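Long-range contacts in cytoplasmic export protein 1 (Saccharomyces cerevisiae, PDB 3VWA), which takes part in nuclear tRNA export, binding tRNA and possibly delivering aminoacylated tRNAs from export receptors at the nuclear pore complex to the translation machinery: residues Pro12-Glu17 against Thr32-Ser37; Pro39-Lys44 against Ile86-Val91; Glu291-Ile296 against Ala326-Leu331; Ser431-Arg436 against Asp471-Pro476; Thr439-Ser444 against Arg477-Tyr482. All coordinates share one frame; numbering follows the deposited sequence.

Contact 1. Residues Pro12-Glu17 against Thr32-Ser37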
# COMPACT_ATOMS: atom_id res chain seq x y z
N PRO A 12 1.39 22.50 -23.12
CA PRO A 12 2.23 22.11 -21.97
C PRO A 12 1.91 20.73 -21.31
O PRO A 12 2.61 20.33 -20.40
CB PRO A 12 2.00 23.24 -20.96
CG PRO A 12 1.21 24.29 -21.65
CD PRO A 12 0.54 23.67 -22.85
N TYR A 13 0.89 20.01 -21.78
CA TYR A 13 0.50 18.79 -21.10
C TYR A 13 0.25 17.72 -22.12
O TYR A 13 -0.12 18.00 -23.27
CB TYR A 13 -0.76 19.05 -20.26
CG TYR A 13 -0.61 20.25 -19.33
CD1 TYR A 13 -0.02 20.13 -18.09
CD2 TYR A 13 -1.03 21.52 -19.72
CE1 TYR A 13 0.13 21.23 -17.24
CE2 TYR A 13 -0.90 22.61 -18.89
CZ TYR A 13 -0.31 22.48 -17.66
OH TYR A 13 -0.17 23.57 -16.83
N THR A 14 0.48 16.47 -21.73
CA THR A 14 -0.02 15.39 -22.57
C THR A 14 -1.35 14.92 -22.00
O THR A 14 -1.57 15.00 -20.80
CB THR A 14 0.95 14.22 -22.60
OG1 THR A 14 1.10 13.74 -21.27
CG2 THR A 14 2.32 14.67 -23.14
N ILE A 15 -2.23 14.42 -22.84
CA ILE A 15 -3.55 14.02 -22.39
C ILE A 15 -3.79 12.61 -22.86
O ILE A 15 -3.58 12.27 -24.04
CB ILE A 15 -4.67 14.92 -22.97
CG1 ILE A 15 -4.42 16.39 -22.63
CG2 ILE A 15 -6.07 14.50 -22.48
CD1 ILE A 15 -5.24 17.33 -23.50
N GLU A 16 -4.24 11.78 -21.94
CA GLU A 16 -4.57 10.43 -22.35
C GLU A 16 -5.81 10.43 -23.23
O GLU A 16 -6.60 11.40 -23.22
CB GLU A 16 -4.74 9.51 -21.15
CG GLU A 16 -3.42 9.10 -20.53
CD GLU A 16 -3.54 7.73 -19.92
OE1 GLU A 16 -4.07 7.65 -18.79
OE2 GLU A 16 -3.16 6.74 -20.60
N GLU A 17 -5.95 9.36 -24.00
CA GLU A 17 -6.88 9.31 -25.12
C GLU A 17 -8.34 9.13 -24.72
O GLU A 17 -9.22 9.64 -25.41
CB GLU A 17 -6.45 8.18 -26.09
CG GLU A 17 -7.09 8.27 -27.46
CD GLU A 17 -6.10 7.99 -28.59
OE1 GLU A 17 -6.48 7.24 -29.52
OE2 GLU A 17 -4.95 8.52 -28.56
N THR A 32 -0.24 14.41 -17.92
CA THR A 32 1.02 14.63 -17.25
C THR A 32 1.50 15.96 -17.81
O THR A 32 1.28 16.27 -18.99
CB THR A 32 2.10 13.56 -17.59
OG1 THR A 32 2.83 13.98 -18.74
CG2 THR A 32 1.51 12.16 -17.87
N ARG A 33 2.11 16.75 -16.94
CA ARG A 33 2.75 18.01 -17.33
C ARG A 33 4.06 17.64 -18.03
O ARG A 33 4.86 16.84 -17.51
CB ARG A 33 3.01 18.88 -16.09
CG ARG A 33 3.37 20.33 -16.42
CD ARG A 33 4.20 20.96 -15.31
NE ARG A 33 3.47 21.86 -14.44
CZ ARG A 33 3.69 22.01 -13.12
NH1 ARG A 33 2.97 22.89 -12.45
NH2 ARG A 33 4.57 21.30 -12.48
N LYS A 34 4.27 18.18 -19.24
CA LYS A 34 5.39 17.71 -20.10
C LYS A 34 6.79 17.96 -19.56
O LYS A 34 7.55 17.01 -19.33
CB LYS A 34 5.26 18.20 -21.54
CG LYS A 34 4.65 17.12 -22.41
CD LYS A 34 4.80 17.44 -23.89
CE LYS A 34 4.06 18.72 -24.23
NZ LYS A 34 3.27 18.57 -25.48
N ALA A 35 7.09 19.23 -19.30
CA ALA A 35 8.42 19.66 -18.86
C ALA A 35 8.82 18.87 -17.62
O ALA A 35 9.91 18.31 -17.55
CB ALA A 35 8.39 21.15 -18.57
N ASP A 36 7.86 18.77 -16.72
CA ASP A 36 7.93 18.12 -15.41
C ASP A 36 7.71 16.60 -15.30
O ASP A 36 8.21 15.95 -14.39
CB ASP A 36 6.79 18.74 -14.58
CG ASP A 36 7.23 19.11 -13.22
OD1 ASP A 36 6.45 19.69 -12.46
OD2 ASP A 36 8.40 18.81 -12.91
N SER A 37 6.89 16.06 -16.19
CA SER A 37 6.15 14.82 -15.94
C SER A 37 5.30 14.80 -14.62
O SER A 37 4.97 13.74 -14.12
CB SER A 37 7.07 13.60 -16.05
OG SER A 37 7.53 13.27 -14.76

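Contact 2. Residues Pro39-Lys44 against Ile86-Val91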
# COMPACT_ATOMS: atom_id res chain seq x y z
N PRO A 39 2.01 14.45 -12.79
CA PRO A 39 0.64 13.97 -13.08
C PRO A 39 -0.41 15.03 -12.87
O PRO A 39 -0.43 15.69 -11.85
CB PRO A 39 0.44 12.86 -12.03
CG PRO A 39 1.83 12.38 -11.72
CD PRO A 39 2.63 13.66 -11.71
N VAL A 40 -1.30 15.21 -13.84
CA VAL A 40 -2.32 16.25 -13.74
C VAL A 40 -3.64 15.69 -14.21
O VAL A 40 -3.71 14.62 -14.80
CB VAL A 40 -1.97 17.47 -14.64
CG1 VAL A 40 -0.63 18.10 -14.25
CG2 VAL A 40 -1.96 17.05 -16.12
N THR A 41 -4.69 16.42 -13.97
CA THR A 41 -5.99 16.04 -14.51
C THR A 41 -6.42 17.18 -15.38
O THR A 41 -6.36 18.33 -14.97
CB THR A 41 -7.03 15.83 -13.39
OG1 THR A 41 -6.70 14.60 -12.77
CG2 THR A 41 -8.46 15.72 -13.95
N VAL A 42 -6.87 16.84 -16.58
CA VAL A 42 -7.31 17.78 -17.57
C VAL A 42 -8.84 17.67 -17.75
O VAL A 42 -9.39 16.61 -18.13
CB VAL A 42 -6.57 17.47 -18.91
CG1 VAL A 42 -7.20 18.26 -20.05
CG2 VAL A 42 -5.05 17.72 -18.78
N PHE A 43 -9.54 18.76 -17.44
CA PHE A 43 -10.97 18.83 -17.69
C PHE A 43 -11.21 19.54 -19.04
O PHE A 43 -10.83 20.71 -19.26
CB PHE A 43 -11.70 19.58 -16.58
CG PHE A 43 -11.75 18.84 -15.28
CD1 PHE A 43 -12.79 17.91 -15.01
CD2 PHE A 43 -10.80 19.11 -14.27
CE1 PHE A 43 -12.83 17.27 -13.76
CE2 PHE A 43 -10.86 18.44 -13.06
CZ PHE A 43 -11.88 17.54 -12.81
N LYS A 44 -11.83 18.79 -19.94
CA LYS A 44 -12.08 19.27 -21.28
C LYS A 44 -13.56 19.59 -21.38
O LYS A 44 -14.39 18.71 -21.16
CB LYS A 44 -11.69 18.19 -22.29
CG LYS A 44 -12.13 18.49 -23.72
CD LYS A 44 -11.25 17.72 -24.69
CE LYS A 44 -11.03 18.55 -25.94
NZ LYS A 44 -12.32 18.86 -26.60
N ILE A 86 -9.45 23.11 -18.18
CA ILE A 86 -8.99 23.45 -16.85
C ILE A 86 -8.06 22.31 -16.42
O ILE A 86 -8.45 21.11 -16.33
CB ILE A 86 -10.15 23.62 -15.85
CG1 ILE A 86 -11.15 24.69 -16.33
CG2 ILE A 86 -9.61 23.91 -14.46
CD1 ILE A 86 -12.47 24.74 -15.55
N VAL A 87 -6.82 22.68 -16.13
CA VAL A 87 -5.82 21.68 -15.76
C VAL A 87 -5.51 21.79 -14.27
O VAL A 87 -5.15 22.89 -13.77
CB VAL A 87 -4.53 21.79 -16.60
CG1 VAL A 87 -3.67 20.56 -16.40
CG2 VAL A 87 -4.86 21.93 -18.09
N THR A 88 -5.65 20.67 -13.56
CA THR A 88 -5.55 20.72 -12.06
C THR A 88 -4.57 19.71 -11.62
O THR A 88 -4.10 18.90 -12.44
CB THR A 88 -6.89 20.33 -11.36
OG1 THR A 88 -7.22 18.97 -11.67
CG2 THR A 88 -8.00 21.26 -11.79
N GLU A 89 -4.26 19.71 -10.32
CA GLU A 89 -3.51 18.56 -9.75
C GLU A 89 -4.28 17.25 -10.07
O GLU A 89 -5.47 17.23 -10.34
CB GLU A 89 -3.25 18.69 -8.24
CG GLU A 89 -2.99 20.10 -7.70
CD GLU A 89 -1.72 20.22 -6.82
OE1 GLU A 89 -1.80 20.14 -5.56
OE2 GLU A 89 -0.63 20.41 -7.39
N ARG A 90 -3.57 16.14 -10.11
CA ARG A 90 -4.20 14.91 -10.41
C ARG A 90 -5.28 14.67 -9.35
O ARG A 90 -4.99 14.64 -8.15
CB ARG A 90 -3.20 13.77 -10.37
CG ARG A 90 -3.81 12.43 -10.78
CD ARG A 90 -4.41 12.46 -12.19
NE ARG A 90 -3.40 12.35 -13.24
CZ ARG A 90 -2.81 11.21 -13.61
NH1 ARG A 90 -1.89 11.22 -14.57
NH2 ARG A 90 -3.14 10.06 -13.01
N VAL A 91 -6.50 14.53 -9.81
CA VAL A 91 -7.59 14.14 -8.94
C VAL A 91 -8.25 12.87 -9.47
O VAL A 91 -8.04 12.49 -10.63
CB VAL A 91 -8.65 15.23 -8.79
CG1 VAL A 91 -8.14 16.35 -7.90
CG2 VAL A 91 -9.13 15.72 -10.18
O HOH W 1 -0.72 16.92 -9.37

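Contact 3. Residues Glu291-Ile296 against Ala326-Leu331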
# COMPACT_ATOMS: atom_id res chain seq x y z
N GLU A 291 4.85 10.02 5.49
CA GLU A 291 5.22 10.74 6.73
C GLU A 291 5.82 9.83 7.82
O GLU A 291 6.86 10.18 8.43
CB GLU A 291 4.04 11.54 7.32
CG GLU A 291 3.46 12.61 6.40
CD GLU A 291 4.40 13.80 6.12
OE1 GLU A 291 5.63 13.76 6.45
OE2 GLU A 291 3.90 14.81 5.59
N LEU A 292 5.21 8.66 8.06
CA LEU A 292 5.83 7.68 8.97
C LEU A 292 7.21 7.31 8.52
O LEU A 292 8.15 7.27 9.29
CB LEU A 292 5.08 6.35 8.98
CG LEU A 292 4.60 5.84 10.32
CD1 LEU A 292 3.98 4.43 10.32
CD2 LEU A 292 5.57 6.09 11.49
N CYS A 293 7.32 6.96 7.25
CA CYS A 293 8.62 6.58 6.71
C CYS A 293 9.65 7.66 7.01
O CYS A 293 10.72 7.36 7.52
CB CYS A 293 8.54 6.31 5.21
SG CYS A 293 7.66 4.76 4.81
N GLU A 294 9.32 8.93 6.78
CA GLU A 294 10.23 10.02 7.13
C GLU A 294 10.61 10.01 8.60
O GLU A 294 11.78 10.23 8.97
CB GLU A 294 9.60 11.39 6.76
CG GLU A 294 9.82 11.79 5.32
CD GLU A 294 11.29 11.72 4.97
OE1 GLU A 294 12.11 12.33 5.72
OE2 GLU A 294 11.62 11.03 3.98
N ILE A 295 9.62 9.77 9.48
CA ILE A 295 9.92 9.78 10.92
C ILE A 295 10.76 8.60 11.30
O ILE A 295 11.65 8.73 12.13
CB ILE A 295 8.67 9.92 11.78
CG1 ILE A 295 8.20 11.37 11.70
CG2 ILE A 295 8.99 9.57 13.27
CD1 ILE A 295 6.70 11.51 11.50
N ILE A 296 10.54 7.45 10.64
CA ILE A 296 11.34 6.26 10.85
C ILE A 296 12.83 6.45 10.49
O ILE A 296 13.73 6.01 11.24
CB ILE A 296 10.81 5.01 10.10
CG1 ILE A 296 9.51 4.48 10.77
CG2 ILE A 296 11.86 3.91 10.15
CD1 ILE A 296 8.72 3.51 9.92
N ALA A 326 6.45 -1.69 11.68
CA ALA A 326 5.38 -2.73 11.53
C ALA A 326 4.17 -2.15 10.81
O ALA A 326 3.60 -2.77 9.88
CB ALA A 326 5.00 -3.36 12.90
N ILE A 327 3.83 -0.91 11.14
CA ILE A 327 2.74 -0.24 10.48
C ILE A 327 3.06 -0.04 9.02
O ILE A 327 2.20 -0.19 8.15
CB ILE A 327 2.51 1.13 11.11
CG1 ILE A 327 2.52 1.03 12.65
CG2 ILE A 327 1.31 1.84 10.59
CD1 ILE A 327 1.27 0.44 13.25
N VAL A 328 4.29 0.38 8.74
CA VAL A 328 4.60 0.76 7.39
C VAL A 328 4.57 -0.54 6.53
O VAL A 328 4.01 -0.55 5.43
CB VAL A 328 5.95 1.49 7.32
CG1 VAL A 328 6.62 1.29 5.98
CG2 VAL A 328 5.76 2.98 7.56
N LEU A 329 5.18 -1.60 7.05
CA LEU A 329 5.31 -2.88 6.30
C LEU A 329 3.96 -3.49 6.07
O LEU A 329 3.70 -3.99 4.98
CB LEU A 329 6.17 -3.93 7.03
CG LEU A 329 7.65 -3.65 7.18
CD1 LEU A 329 8.25 -4.58 8.24
CD2 LEU A 329 8.27 -3.77 5.80
N ASP A 330 3.12 -3.45 7.10
CA ASP A 330 1.70 -3.83 6.99
C ASP A 330 0.95 -3.01 5.97
O ASP A 330 0.38 -3.54 5.03
CB ASP A 330 0.95 -3.75 8.34
CG ASP A 330 -0.54 -4.17 8.22
OD1 ASP A 330 -1.37 -3.73 9.05
OD2 ASP A 330 -0.91 -4.99 7.33
N LEU A 331 0.95 -1.69 6.12
CA LEU A 331 0.05 -0.90 5.27
C LEU A 331 0.52 -0.80 3.82
O LEU A 331 -0.32 -0.67 2.93
CB LEU A 331 -0.17 0.49 5.85
CG LEU A 331 -0.95 0.53 7.16
CD1 LEU A 331 -1.02 1.98 7.59
CD2 LEU A 331 -2.35 -0.07 7.03

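Contact 4. Residues Ser431-Arg436 against Asp471-Pro476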
# COMPACT_ATOMS: atom_id res chain seq x y z
N SER A 431 25.52 -24.94 18.30
CA SER A 431 25.19 -25.32 19.66
C SER A 431 23.71 -25.63 19.91
O SER A 431 23.40 -26.45 20.75
CB SER A 431 25.70 -24.26 20.65
OG SER A 431 25.18 -23.00 20.32
N ASP A 432 22.79 -25.01 19.17
CA ASP A 432 21.36 -25.31 19.29
C ASP A 432 20.92 -26.51 18.40
O ASP A 432 21.19 -26.56 17.19
CB ASP A 432 20.56 -24.03 18.97
CG ASP A 432 19.09 -24.17 19.30
OD1 ASP A 432 18.67 -23.70 20.37
OD2 ASP A 432 18.34 -24.72 18.47
N VAL A 433 20.22 -27.48 19.01
CA VAL A 433 19.77 -28.69 18.33
C VAL A 433 18.74 -28.34 17.26
O VAL A 433 18.68 -28.97 16.17
CB VAL A 433 19.22 -29.75 19.32
CG1 VAL A 433 17.95 -29.26 20.02
CG2 VAL A 433 18.94 -31.08 18.61
N GLU A 434 17.92 -27.33 17.55
CA GLU A 434 16.88 -26.92 16.63
C GLU A 434 17.50 -26.42 15.27
O GLU A 434 17.03 -26.78 14.18
CB GLU A 434 15.95 -25.96 17.34
CG GLU A 434 14.59 -25.76 16.69
CD GLU A 434 13.73 -27.02 16.65
OE1 GLU A 434 13.93 -27.92 17.51
OE2 GLU A 434 12.87 -27.12 15.75
N ILE A 435 18.60 -25.69 15.36
CA ILE A 435 19.30 -25.14 14.24
C ILE A 435 19.97 -26.24 13.48
O ILE A 435 19.92 -26.24 12.24
CB ILE A 435 20.33 -24.06 14.67
CG1 ILE A 435 19.59 -22.84 15.23
CG2 ILE A 435 21.23 -23.64 13.50
CD1 ILE A 435 20.50 -21.71 15.75
N ARG A 436 20.61 -27.18 14.19
CA ARG A 436 21.13 -28.41 13.54
C ARG A 436 20.11 -29.22 12.75
O ARG A 436 20.41 -29.64 11.62
CB ARG A 436 21.95 -29.30 14.50
CG ARG A 436 23.09 -28.48 15.21
CD ARG A 436 24.19 -29.32 15.78
NE ARG A 436 23.69 -30.38 16.68
CZ ARG A 436 23.35 -30.22 17.96
NH1 ARG A 436 22.93 -31.29 18.64
NH2 ARG A 436 23.44 -29.02 18.57
N ASP A 471 24.84 -37.13 14.65
CA ASP A 471 24.61 -36.08 15.65
C ASP A 471 24.39 -36.77 17.00
O ASP A 471 23.74 -37.83 17.04
CB ASP A 471 23.43 -35.17 15.24
CG ASP A 471 23.23 -33.96 16.14
OD1 ASP A 471 23.67 -32.83 15.79
OD2 ASP A 471 22.61 -34.10 17.22
N PRO A 472 24.92 -36.18 18.10
CA PRO A 472 24.61 -36.69 19.47
C PRO A 472 23.12 -36.65 19.81
O PRO A 472 22.63 -37.52 20.52
CB PRO A 472 25.36 -35.72 20.41
CG PRO A 472 25.83 -34.57 19.56
CD PRO A 472 25.91 -35.09 18.13
N GLN A 473 22.38 -35.67 19.29
CA GLN A 473 20.96 -35.64 19.56
C GLN A 473 20.16 -36.39 18.50
O GLN A 473 20.59 -36.47 17.36
CB GLN A 473 20.52 -34.21 19.71
CG GLN A 473 21.41 -33.47 20.68
CD GLN A 473 21.21 -33.96 22.09
OE1 GLN A 473 20.08 -34.12 22.52
NE2 GLN A 473 22.32 -34.20 22.82
N VAL A 474 19.00 -36.92 18.90
CA VAL A 474 18.15 -37.73 18.03
C VAL A 474 17.46 -36.90 16.95
O VAL A 474 17.25 -37.37 15.83
CB VAL A 474 17.12 -38.56 18.86
CG1 VAL A 474 16.01 -39.18 18.00
CG2 VAL A 474 17.84 -39.67 19.60
N LYS A 475 17.13 -35.65 17.24
CA LYS A 475 16.30 -34.89 16.31
C LYS A 475 16.94 -34.68 14.91
O LYS A 475 16.24 -34.83 13.92
CB LYS A 475 15.81 -33.57 16.92
CG LYS A 475 14.63 -32.96 16.16
CD LYS A 475 14.04 -31.73 16.88
CE LYS A 475 12.75 -31.25 16.21
NZ LYS A 475 12.04 -30.17 16.95
N PRO A 476 18.24 -34.32 14.84
CA PRO A 476 18.92 -34.10 13.55
C PRO A 476 19.16 -35.39 12.76
O PRO A 476 19.21 -35.36 11.52
CB PRO A 476 20.24 -33.44 13.94
CG PRO A 476 19.93 -32.81 15.33
CD PRO A 476 19.07 -33.86 15.98

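Contact 5. Residues Thr439-Ser444 against Arg477-Tyr482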
# COMPACT_ATOMS: atom_id res chain seq x y z
N THR A 439 18.96 -27.10 9.70
CA THR A 439 19.98 -26.97 8.67
C THR A 439 19.95 -28.07 7.62
O THR A 439 20.10 -27.80 6.42
CB THR A 439 21.42 -26.91 9.26
OG1 THR A 439 21.52 -25.77 10.13
CG2 THR A 439 22.48 -26.76 8.11
N VAL A 440 19.78 -29.32 8.06
CA VAL A 440 19.76 -30.42 7.10
C VAL A 440 18.50 -30.40 6.16
O VAL A 440 18.58 -30.79 4.97
CB VAL A 440 20.06 -31.81 7.79
CG1 VAL A 440 18.94 -32.28 8.70
CG2 VAL A 440 20.37 -32.89 6.76
N ILE A 441 17.39 -29.93 6.72
CA ILE A 441 16.12 -29.69 6.00
C ILE A 441 16.38 -28.62 4.96
O ILE A 441 16.15 -28.85 3.78
CB ILE A 441 14.98 -29.27 6.97
CG1 ILE A 441 14.81 -30.31 8.07
CG2 ILE A 441 13.64 -29.11 6.27
CD1 ILE A 441 14.27 -31.65 7.59
N ILE A 442 16.99 -27.50 5.37
CA ILE A 442 17.23 -26.38 4.42
C ILE A 442 18.20 -26.78 3.31
O ILE A 442 18.01 -26.38 2.13
CB ILE A 442 17.73 -25.07 5.14
CG1 ILE A 442 16.67 -24.46 6.09
CG2 ILE A 442 18.15 -24.04 4.15
CD1 ILE A 442 15.23 -24.49 5.53
N ILE A 443 19.26 -27.51 3.69
CA ILE A 443 20.19 -27.97 2.68
C ILE A 443 19.48 -28.91 1.64
O ILE A 443 19.78 -28.82 0.46
CB ILE A 443 21.38 -28.73 3.28
CG1 ILE A 443 22.25 -27.76 4.06
CG2 ILE A 443 22.14 -29.49 2.18
CD1 ILE A 443 23.27 -28.47 4.94
N SER A 444 18.59 -29.81 2.10
CA SER A 444 17.86 -30.67 1.18
C SER A 444 17.02 -29.86 0.26
O SER A 444 17.03 -30.05 -0.96
CB SER A 444 16.93 -31.58 1.96
OG SER A 444 17.68 -32.37 2.81
N ARG A 477 19.24 -36.52 13.46
CA ARG A 477 19.32 -37.83 12.81
C ARG A 477 18.01 -38.12 12.12
O ARG A 477 17.98 -38.45 10.91
CB ARG A 477 19.72 -38.90 13.84
CG ARG A 477 20.84 -38.42 14.76
CD ARG A 477 21.80 -39.53 15.16
NE ARG A 477 21.15 -40.51 15.99
CZ ARG A 477 21.11 -40.46 17.32
NH1 ARG A 477 21.70 -39.47 17.97
NH2 ARG A 477 20.46 -41.39 18.00
N LEU A 478 16.91 -37.93 12.83
CA LEU A 478 15.57 -38.06 12.25
C LEU A 478 15.35 -37.11 11.07
O LEU A 478 14.59 -37.40 10.17
CB LEU A 478 14.53 -37.75 13.32
CG LEU A 478 14.46 -38.75 14.50
CD1 LEU A 478 13.54 -38.20 15.55
CD2 LEU A 478 14.01 -40.14 14.09
N ALA A 479 15.97 -35.94 11.11
CA ALA A 479 15.83 -34.99 10.03
C ALA A 479 16.66 -35.47 8.82
O ALA A 479 16.33 -35.17 7.70
CB ALA A 479 16.30 -33.59 10.47
N ALA A 480 17.76 -36.15 9.05
CA ALA A 480 18.52 -36.71 7.92
C ALA A 480 17.68 -37.77 7.20
O ALA A 480 17.52 -37.73 5.98
CB ALA A 480 19.83 -37.30 8.39
N LEU A 481 17.11 -38.68 7.97
CA LEU A 481 16.33 -39.76 7.37
C LEU A 481 15.20 -39.18 6.58
O LEU A 481 14.81 -39.74 5.55
CB LEU A 481 15.79 -40.68 8.45
CG LEU A 481 16.85 -41.41 9.25
CD1 LEU A 481 16.17 -42.22 10.35
CD2 LEU A 481 17.61 -42.31 8.29
N TYR A 482 14.66 -38.07 7.07
CA TYR A 482 13.54 -37.43 6.36
C TYR A 482 13.97 -36.89 4.98
O TYR A 482 13.34 -37.12 3.95
CB TYR A 482 12.98 -36.27 7.20
CG TYR A 482 11.89 -35.47 6.51
CD1 TYR A 482 10.61 -36.02 6.32
CD2 TYR A 482 12.12 -34.16 6.04
CE1 TYR A 482 9.60 -35.31 5.70
CE2 TYR A 482 11.11 -33.42 5.40
CZ TYR A 482 9.85 -34.01 5.23
OH TYR A 482 8.82 -33.34 4.62

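Contact 1. Residues Pro12-Glu17 against Thr32-Ser37
Arg-33 lays its aliphatic stem alongside the ring of Tyr-13, both side chains pointing the same way, with Arg-33 CG 3.5 Å from Tyr-13 CE1. The first torsion of Arg-33 (chi1 -167°) swings CG anti to the backbone N and so along the ring, after which the chain bends at chi3 and leaves the guanidinium plane 35° from the ring plane. Pro-12 CB covers one face of the same ring, 3.5 Å above its plane and offset toward the rim, while Tyr-13 OH is hydrogen-bonded to Glu-75 on strand 73-77. This joins strands 13-15 and 26-33, an antiparallel pair in the sheet of the N-terminal kinase-like domain. Tyr-13 and Arg-33 form a non-hydrogen-bonded pair; next to them Thr-14 and Thr-32 form a hydrogen-bonded one, Thr-14 N lying 2.9 Å from Thr-32 O. On the threonine face Thr-14 OG1 and Thr-32 OG1 share a hydrogen bond of 3.1 Å, either hydroxyl being able to donate. Thr-14 CG2 is pressed against Lys-34 CG at 3.5 Å, tighter than usual carbon contact. Where the strand pairing ends, Lys-34 N gives Pro-12 O a nearly straight bond of 3.0 Å (173°).

Contact 2. Residues Pro39-Lys44 against Ile86-Val91
Thr-41 OG1 accepts a hydrogen bond of 3.0 Å from Val-91 N, at an N-H...O angle of 163°, and so ties Val-91 to strand 39-45. Beside it, Arg-90 NE reaches Val-40 O at 2.8 Å, coming from above the carbonyl plane and not along a lone pair. The Arg-90 chain, bent at chi2 (58°) and chi3 (78°), curls back over the start of strand 39-45, where Pro-39 CB rests over one guanidinium face, offset toward its rim. An alanine here has no guanidinium, and Val-40 O and Gly-31 O would probably be left without its N-H donors while a gap opened beside the Pro-39 ring. Further along, Thr-41 with Thr-88 and Phe-43 with Ile-86 are antiparallel hydrogen-bonded pairs, Thr-88 N lying 2.8 Å from Thr-41 O. The two strands belong to the curved antiparallel sheet of the kinase-like domain. On one face Val-87 CG1 packs 3.9 Å from Val-40 CG2 and 4.0 Å from Val-42 CG2. On the other, Phe-43 presents its ring edge to Thr-88 OG1, which lies 3.9 Å from Phe-43 CE2. In the second shell, Thr-88 OG1 donates to Glu-89 O, a water bridges Pro-39 O and Arg-90 N, Arg-90 NH1 binds Gly-31 O, and Phe-147 stacks on the Phe-43 ring.

Contact 3. Residues Glu291-Ile296 against Ala326-Leu331
Val-328 pushes its CG2 methyl among three side chains of the facing helix, and the tight part of the contact is gathered round that one carbon. Leu-292 slides past it in the opposite direction, with Leu-292 CD1 3.6 Å and Leu-292 CB 3.7 Å from Val-328 CG2. Ile-296 also runs antiparallel to the valine, its CD1 meeting Val-328 CG2 at 3.8 Å. The first torsion of Val-328 (chi1 152°) holds CG1 anti to the backbone N, with CG2 beside that N and anti to the carbonyl carbon, and Cys-293 SG touches both methyls, lying 3.8 Å from Val-328 CG1. The evidence is of purely apolar packing between helices 283-303 and 321-335, part of the helical array that follows the kinase-like domain; the segments run 144° apart with axes 10.1 Å from each other at closest approach. Ile-327 has fewer contacts: across the segments it meets only Leu-292 CD1, through its CB (3.7 Å) and CG2, the two side chains crossing at about a right angle. Its end leads away, and the side chain also touches Tyr-269 of helix 255-271. The outer faces carry charge instead. Glu-294 is exposed on one helix, whereas Asp-330 on the other is partly exposed and forms a salt bridge with Arg-273.

Contact 4. Residues Ser431-Arg436 against Asp471-Pro476
Arg-436 grips Asp-471 side-on, its guanidinium and the carboxylate nearly coplanar, with planes 12° apart. Arg-436 NE donates to Asp-471 OD1 at 2.6 Å and 170°, while Arg-436 NH1 reaches Asp-471 OD2 at 3.2 Å; each oxygen uses its syn lone pair. From its anti side Asp-471 OD2 also accepts Gln-473 N at 2.6 Å, an Asx turn that fixes the carboxylate's rotation. Without the carboxylate, as with an alanine here, Arg-436 would probably lose its counter-charge and Gln-473 N its acceptor. Gln-473 CG lies at the guanidinium edge, 3.4 Å from Arg-436 NH1. Beside this pair Val-433 crosses both Gln-473 and Pro-476 at about right angles; chi1 of 65° places its CG1 between the backbone N and the carbonyl carbon and turns CG2 anti to the N, 3.7 Å from Gln-473 CB and 3.8 Å from Pro-476 CD. On another side the extended Lys-475 meets the bent Glu-434 obliquely, Lys-475 NZ forming a salt bridge with Glu-434 OE1 at 3.0 Å. An Asp-Arg pair linking the starts of two neighbouring, near-parallel helices recalls the one familiar from HEAT repeats. The contact joins the N-terminal ends of helices 433-446 and 474-487, and Glu-434 also touches Leu-398 of helix 394-407.

Contact 5. Residues Thr439-Ser444 against Arg477-Tyr482
Val-440 and Ala-480 bring their CA atoms within 6.5 Å of each other where two helical segments run almost parallel, 17° apart, with axes 9.1 Å from one another at closest approach. The tightest point is Val-440 CG1 against Ala-479 CB at 3.4 Å, shorter than usual carbon contact. This branch of the valine stands between the backbone N and the carbonyl carbon (chi1 70°), which brings it against Ala-479. Ala-479 offers a single methyl there, and the small side chain is consistent with the close approach of the axes. Ile-441 starts off to one side, but its second torsion (chi2 -68°) folds CD1 back toward the partner. That methyl lies 4.0 Å from Ala-479 CB, and Ile-441 CD1 is 3.7 Å from Tyr-482 CD2, the two side chains crossing at about a right angle. Tyr-482 is exposed, so this end of the contact forms its outer margin. Within the first helix Val-440 O takes two donors from opposite faces of its plane, Ser-444 N at 3.0 Å and Ser-444 OG at 2.8 Å. Val-440 also packs on Phe-465 of helix 454-469, while Leu-478 reaches helix 513-536. Near-parallel helices stacked side by side, here with helix 454-469 packed against them, are characteristic of HEAT-repeat solenoids such as the C-terminal part of this chain.

Contacts 1 and 2 lie in one sheet of the N-terminal kinase-like domain, their centres 10 Å apart, and meet directly: Tyr-13 CE1 is 3.9 Å from Val-87 CG1. Contacts 4 and 5 are just as close, 10 Å between centres, because both join helices 433-446 and 474-487, the first at their N-terminal ends and the second further along. Arg-477 of contact 5 gives a probable hydrogen bond from NH1 to Asp-471 O of contact 4, and its salt bridge to Asp-510 reaches the loop before helix 513-536. Contact 3 stands between the two pairs, about 29 Å from contact 2 and 39 Å from contact 4, centre to centre, while contacts 2 and 4 are about 64 Å apart.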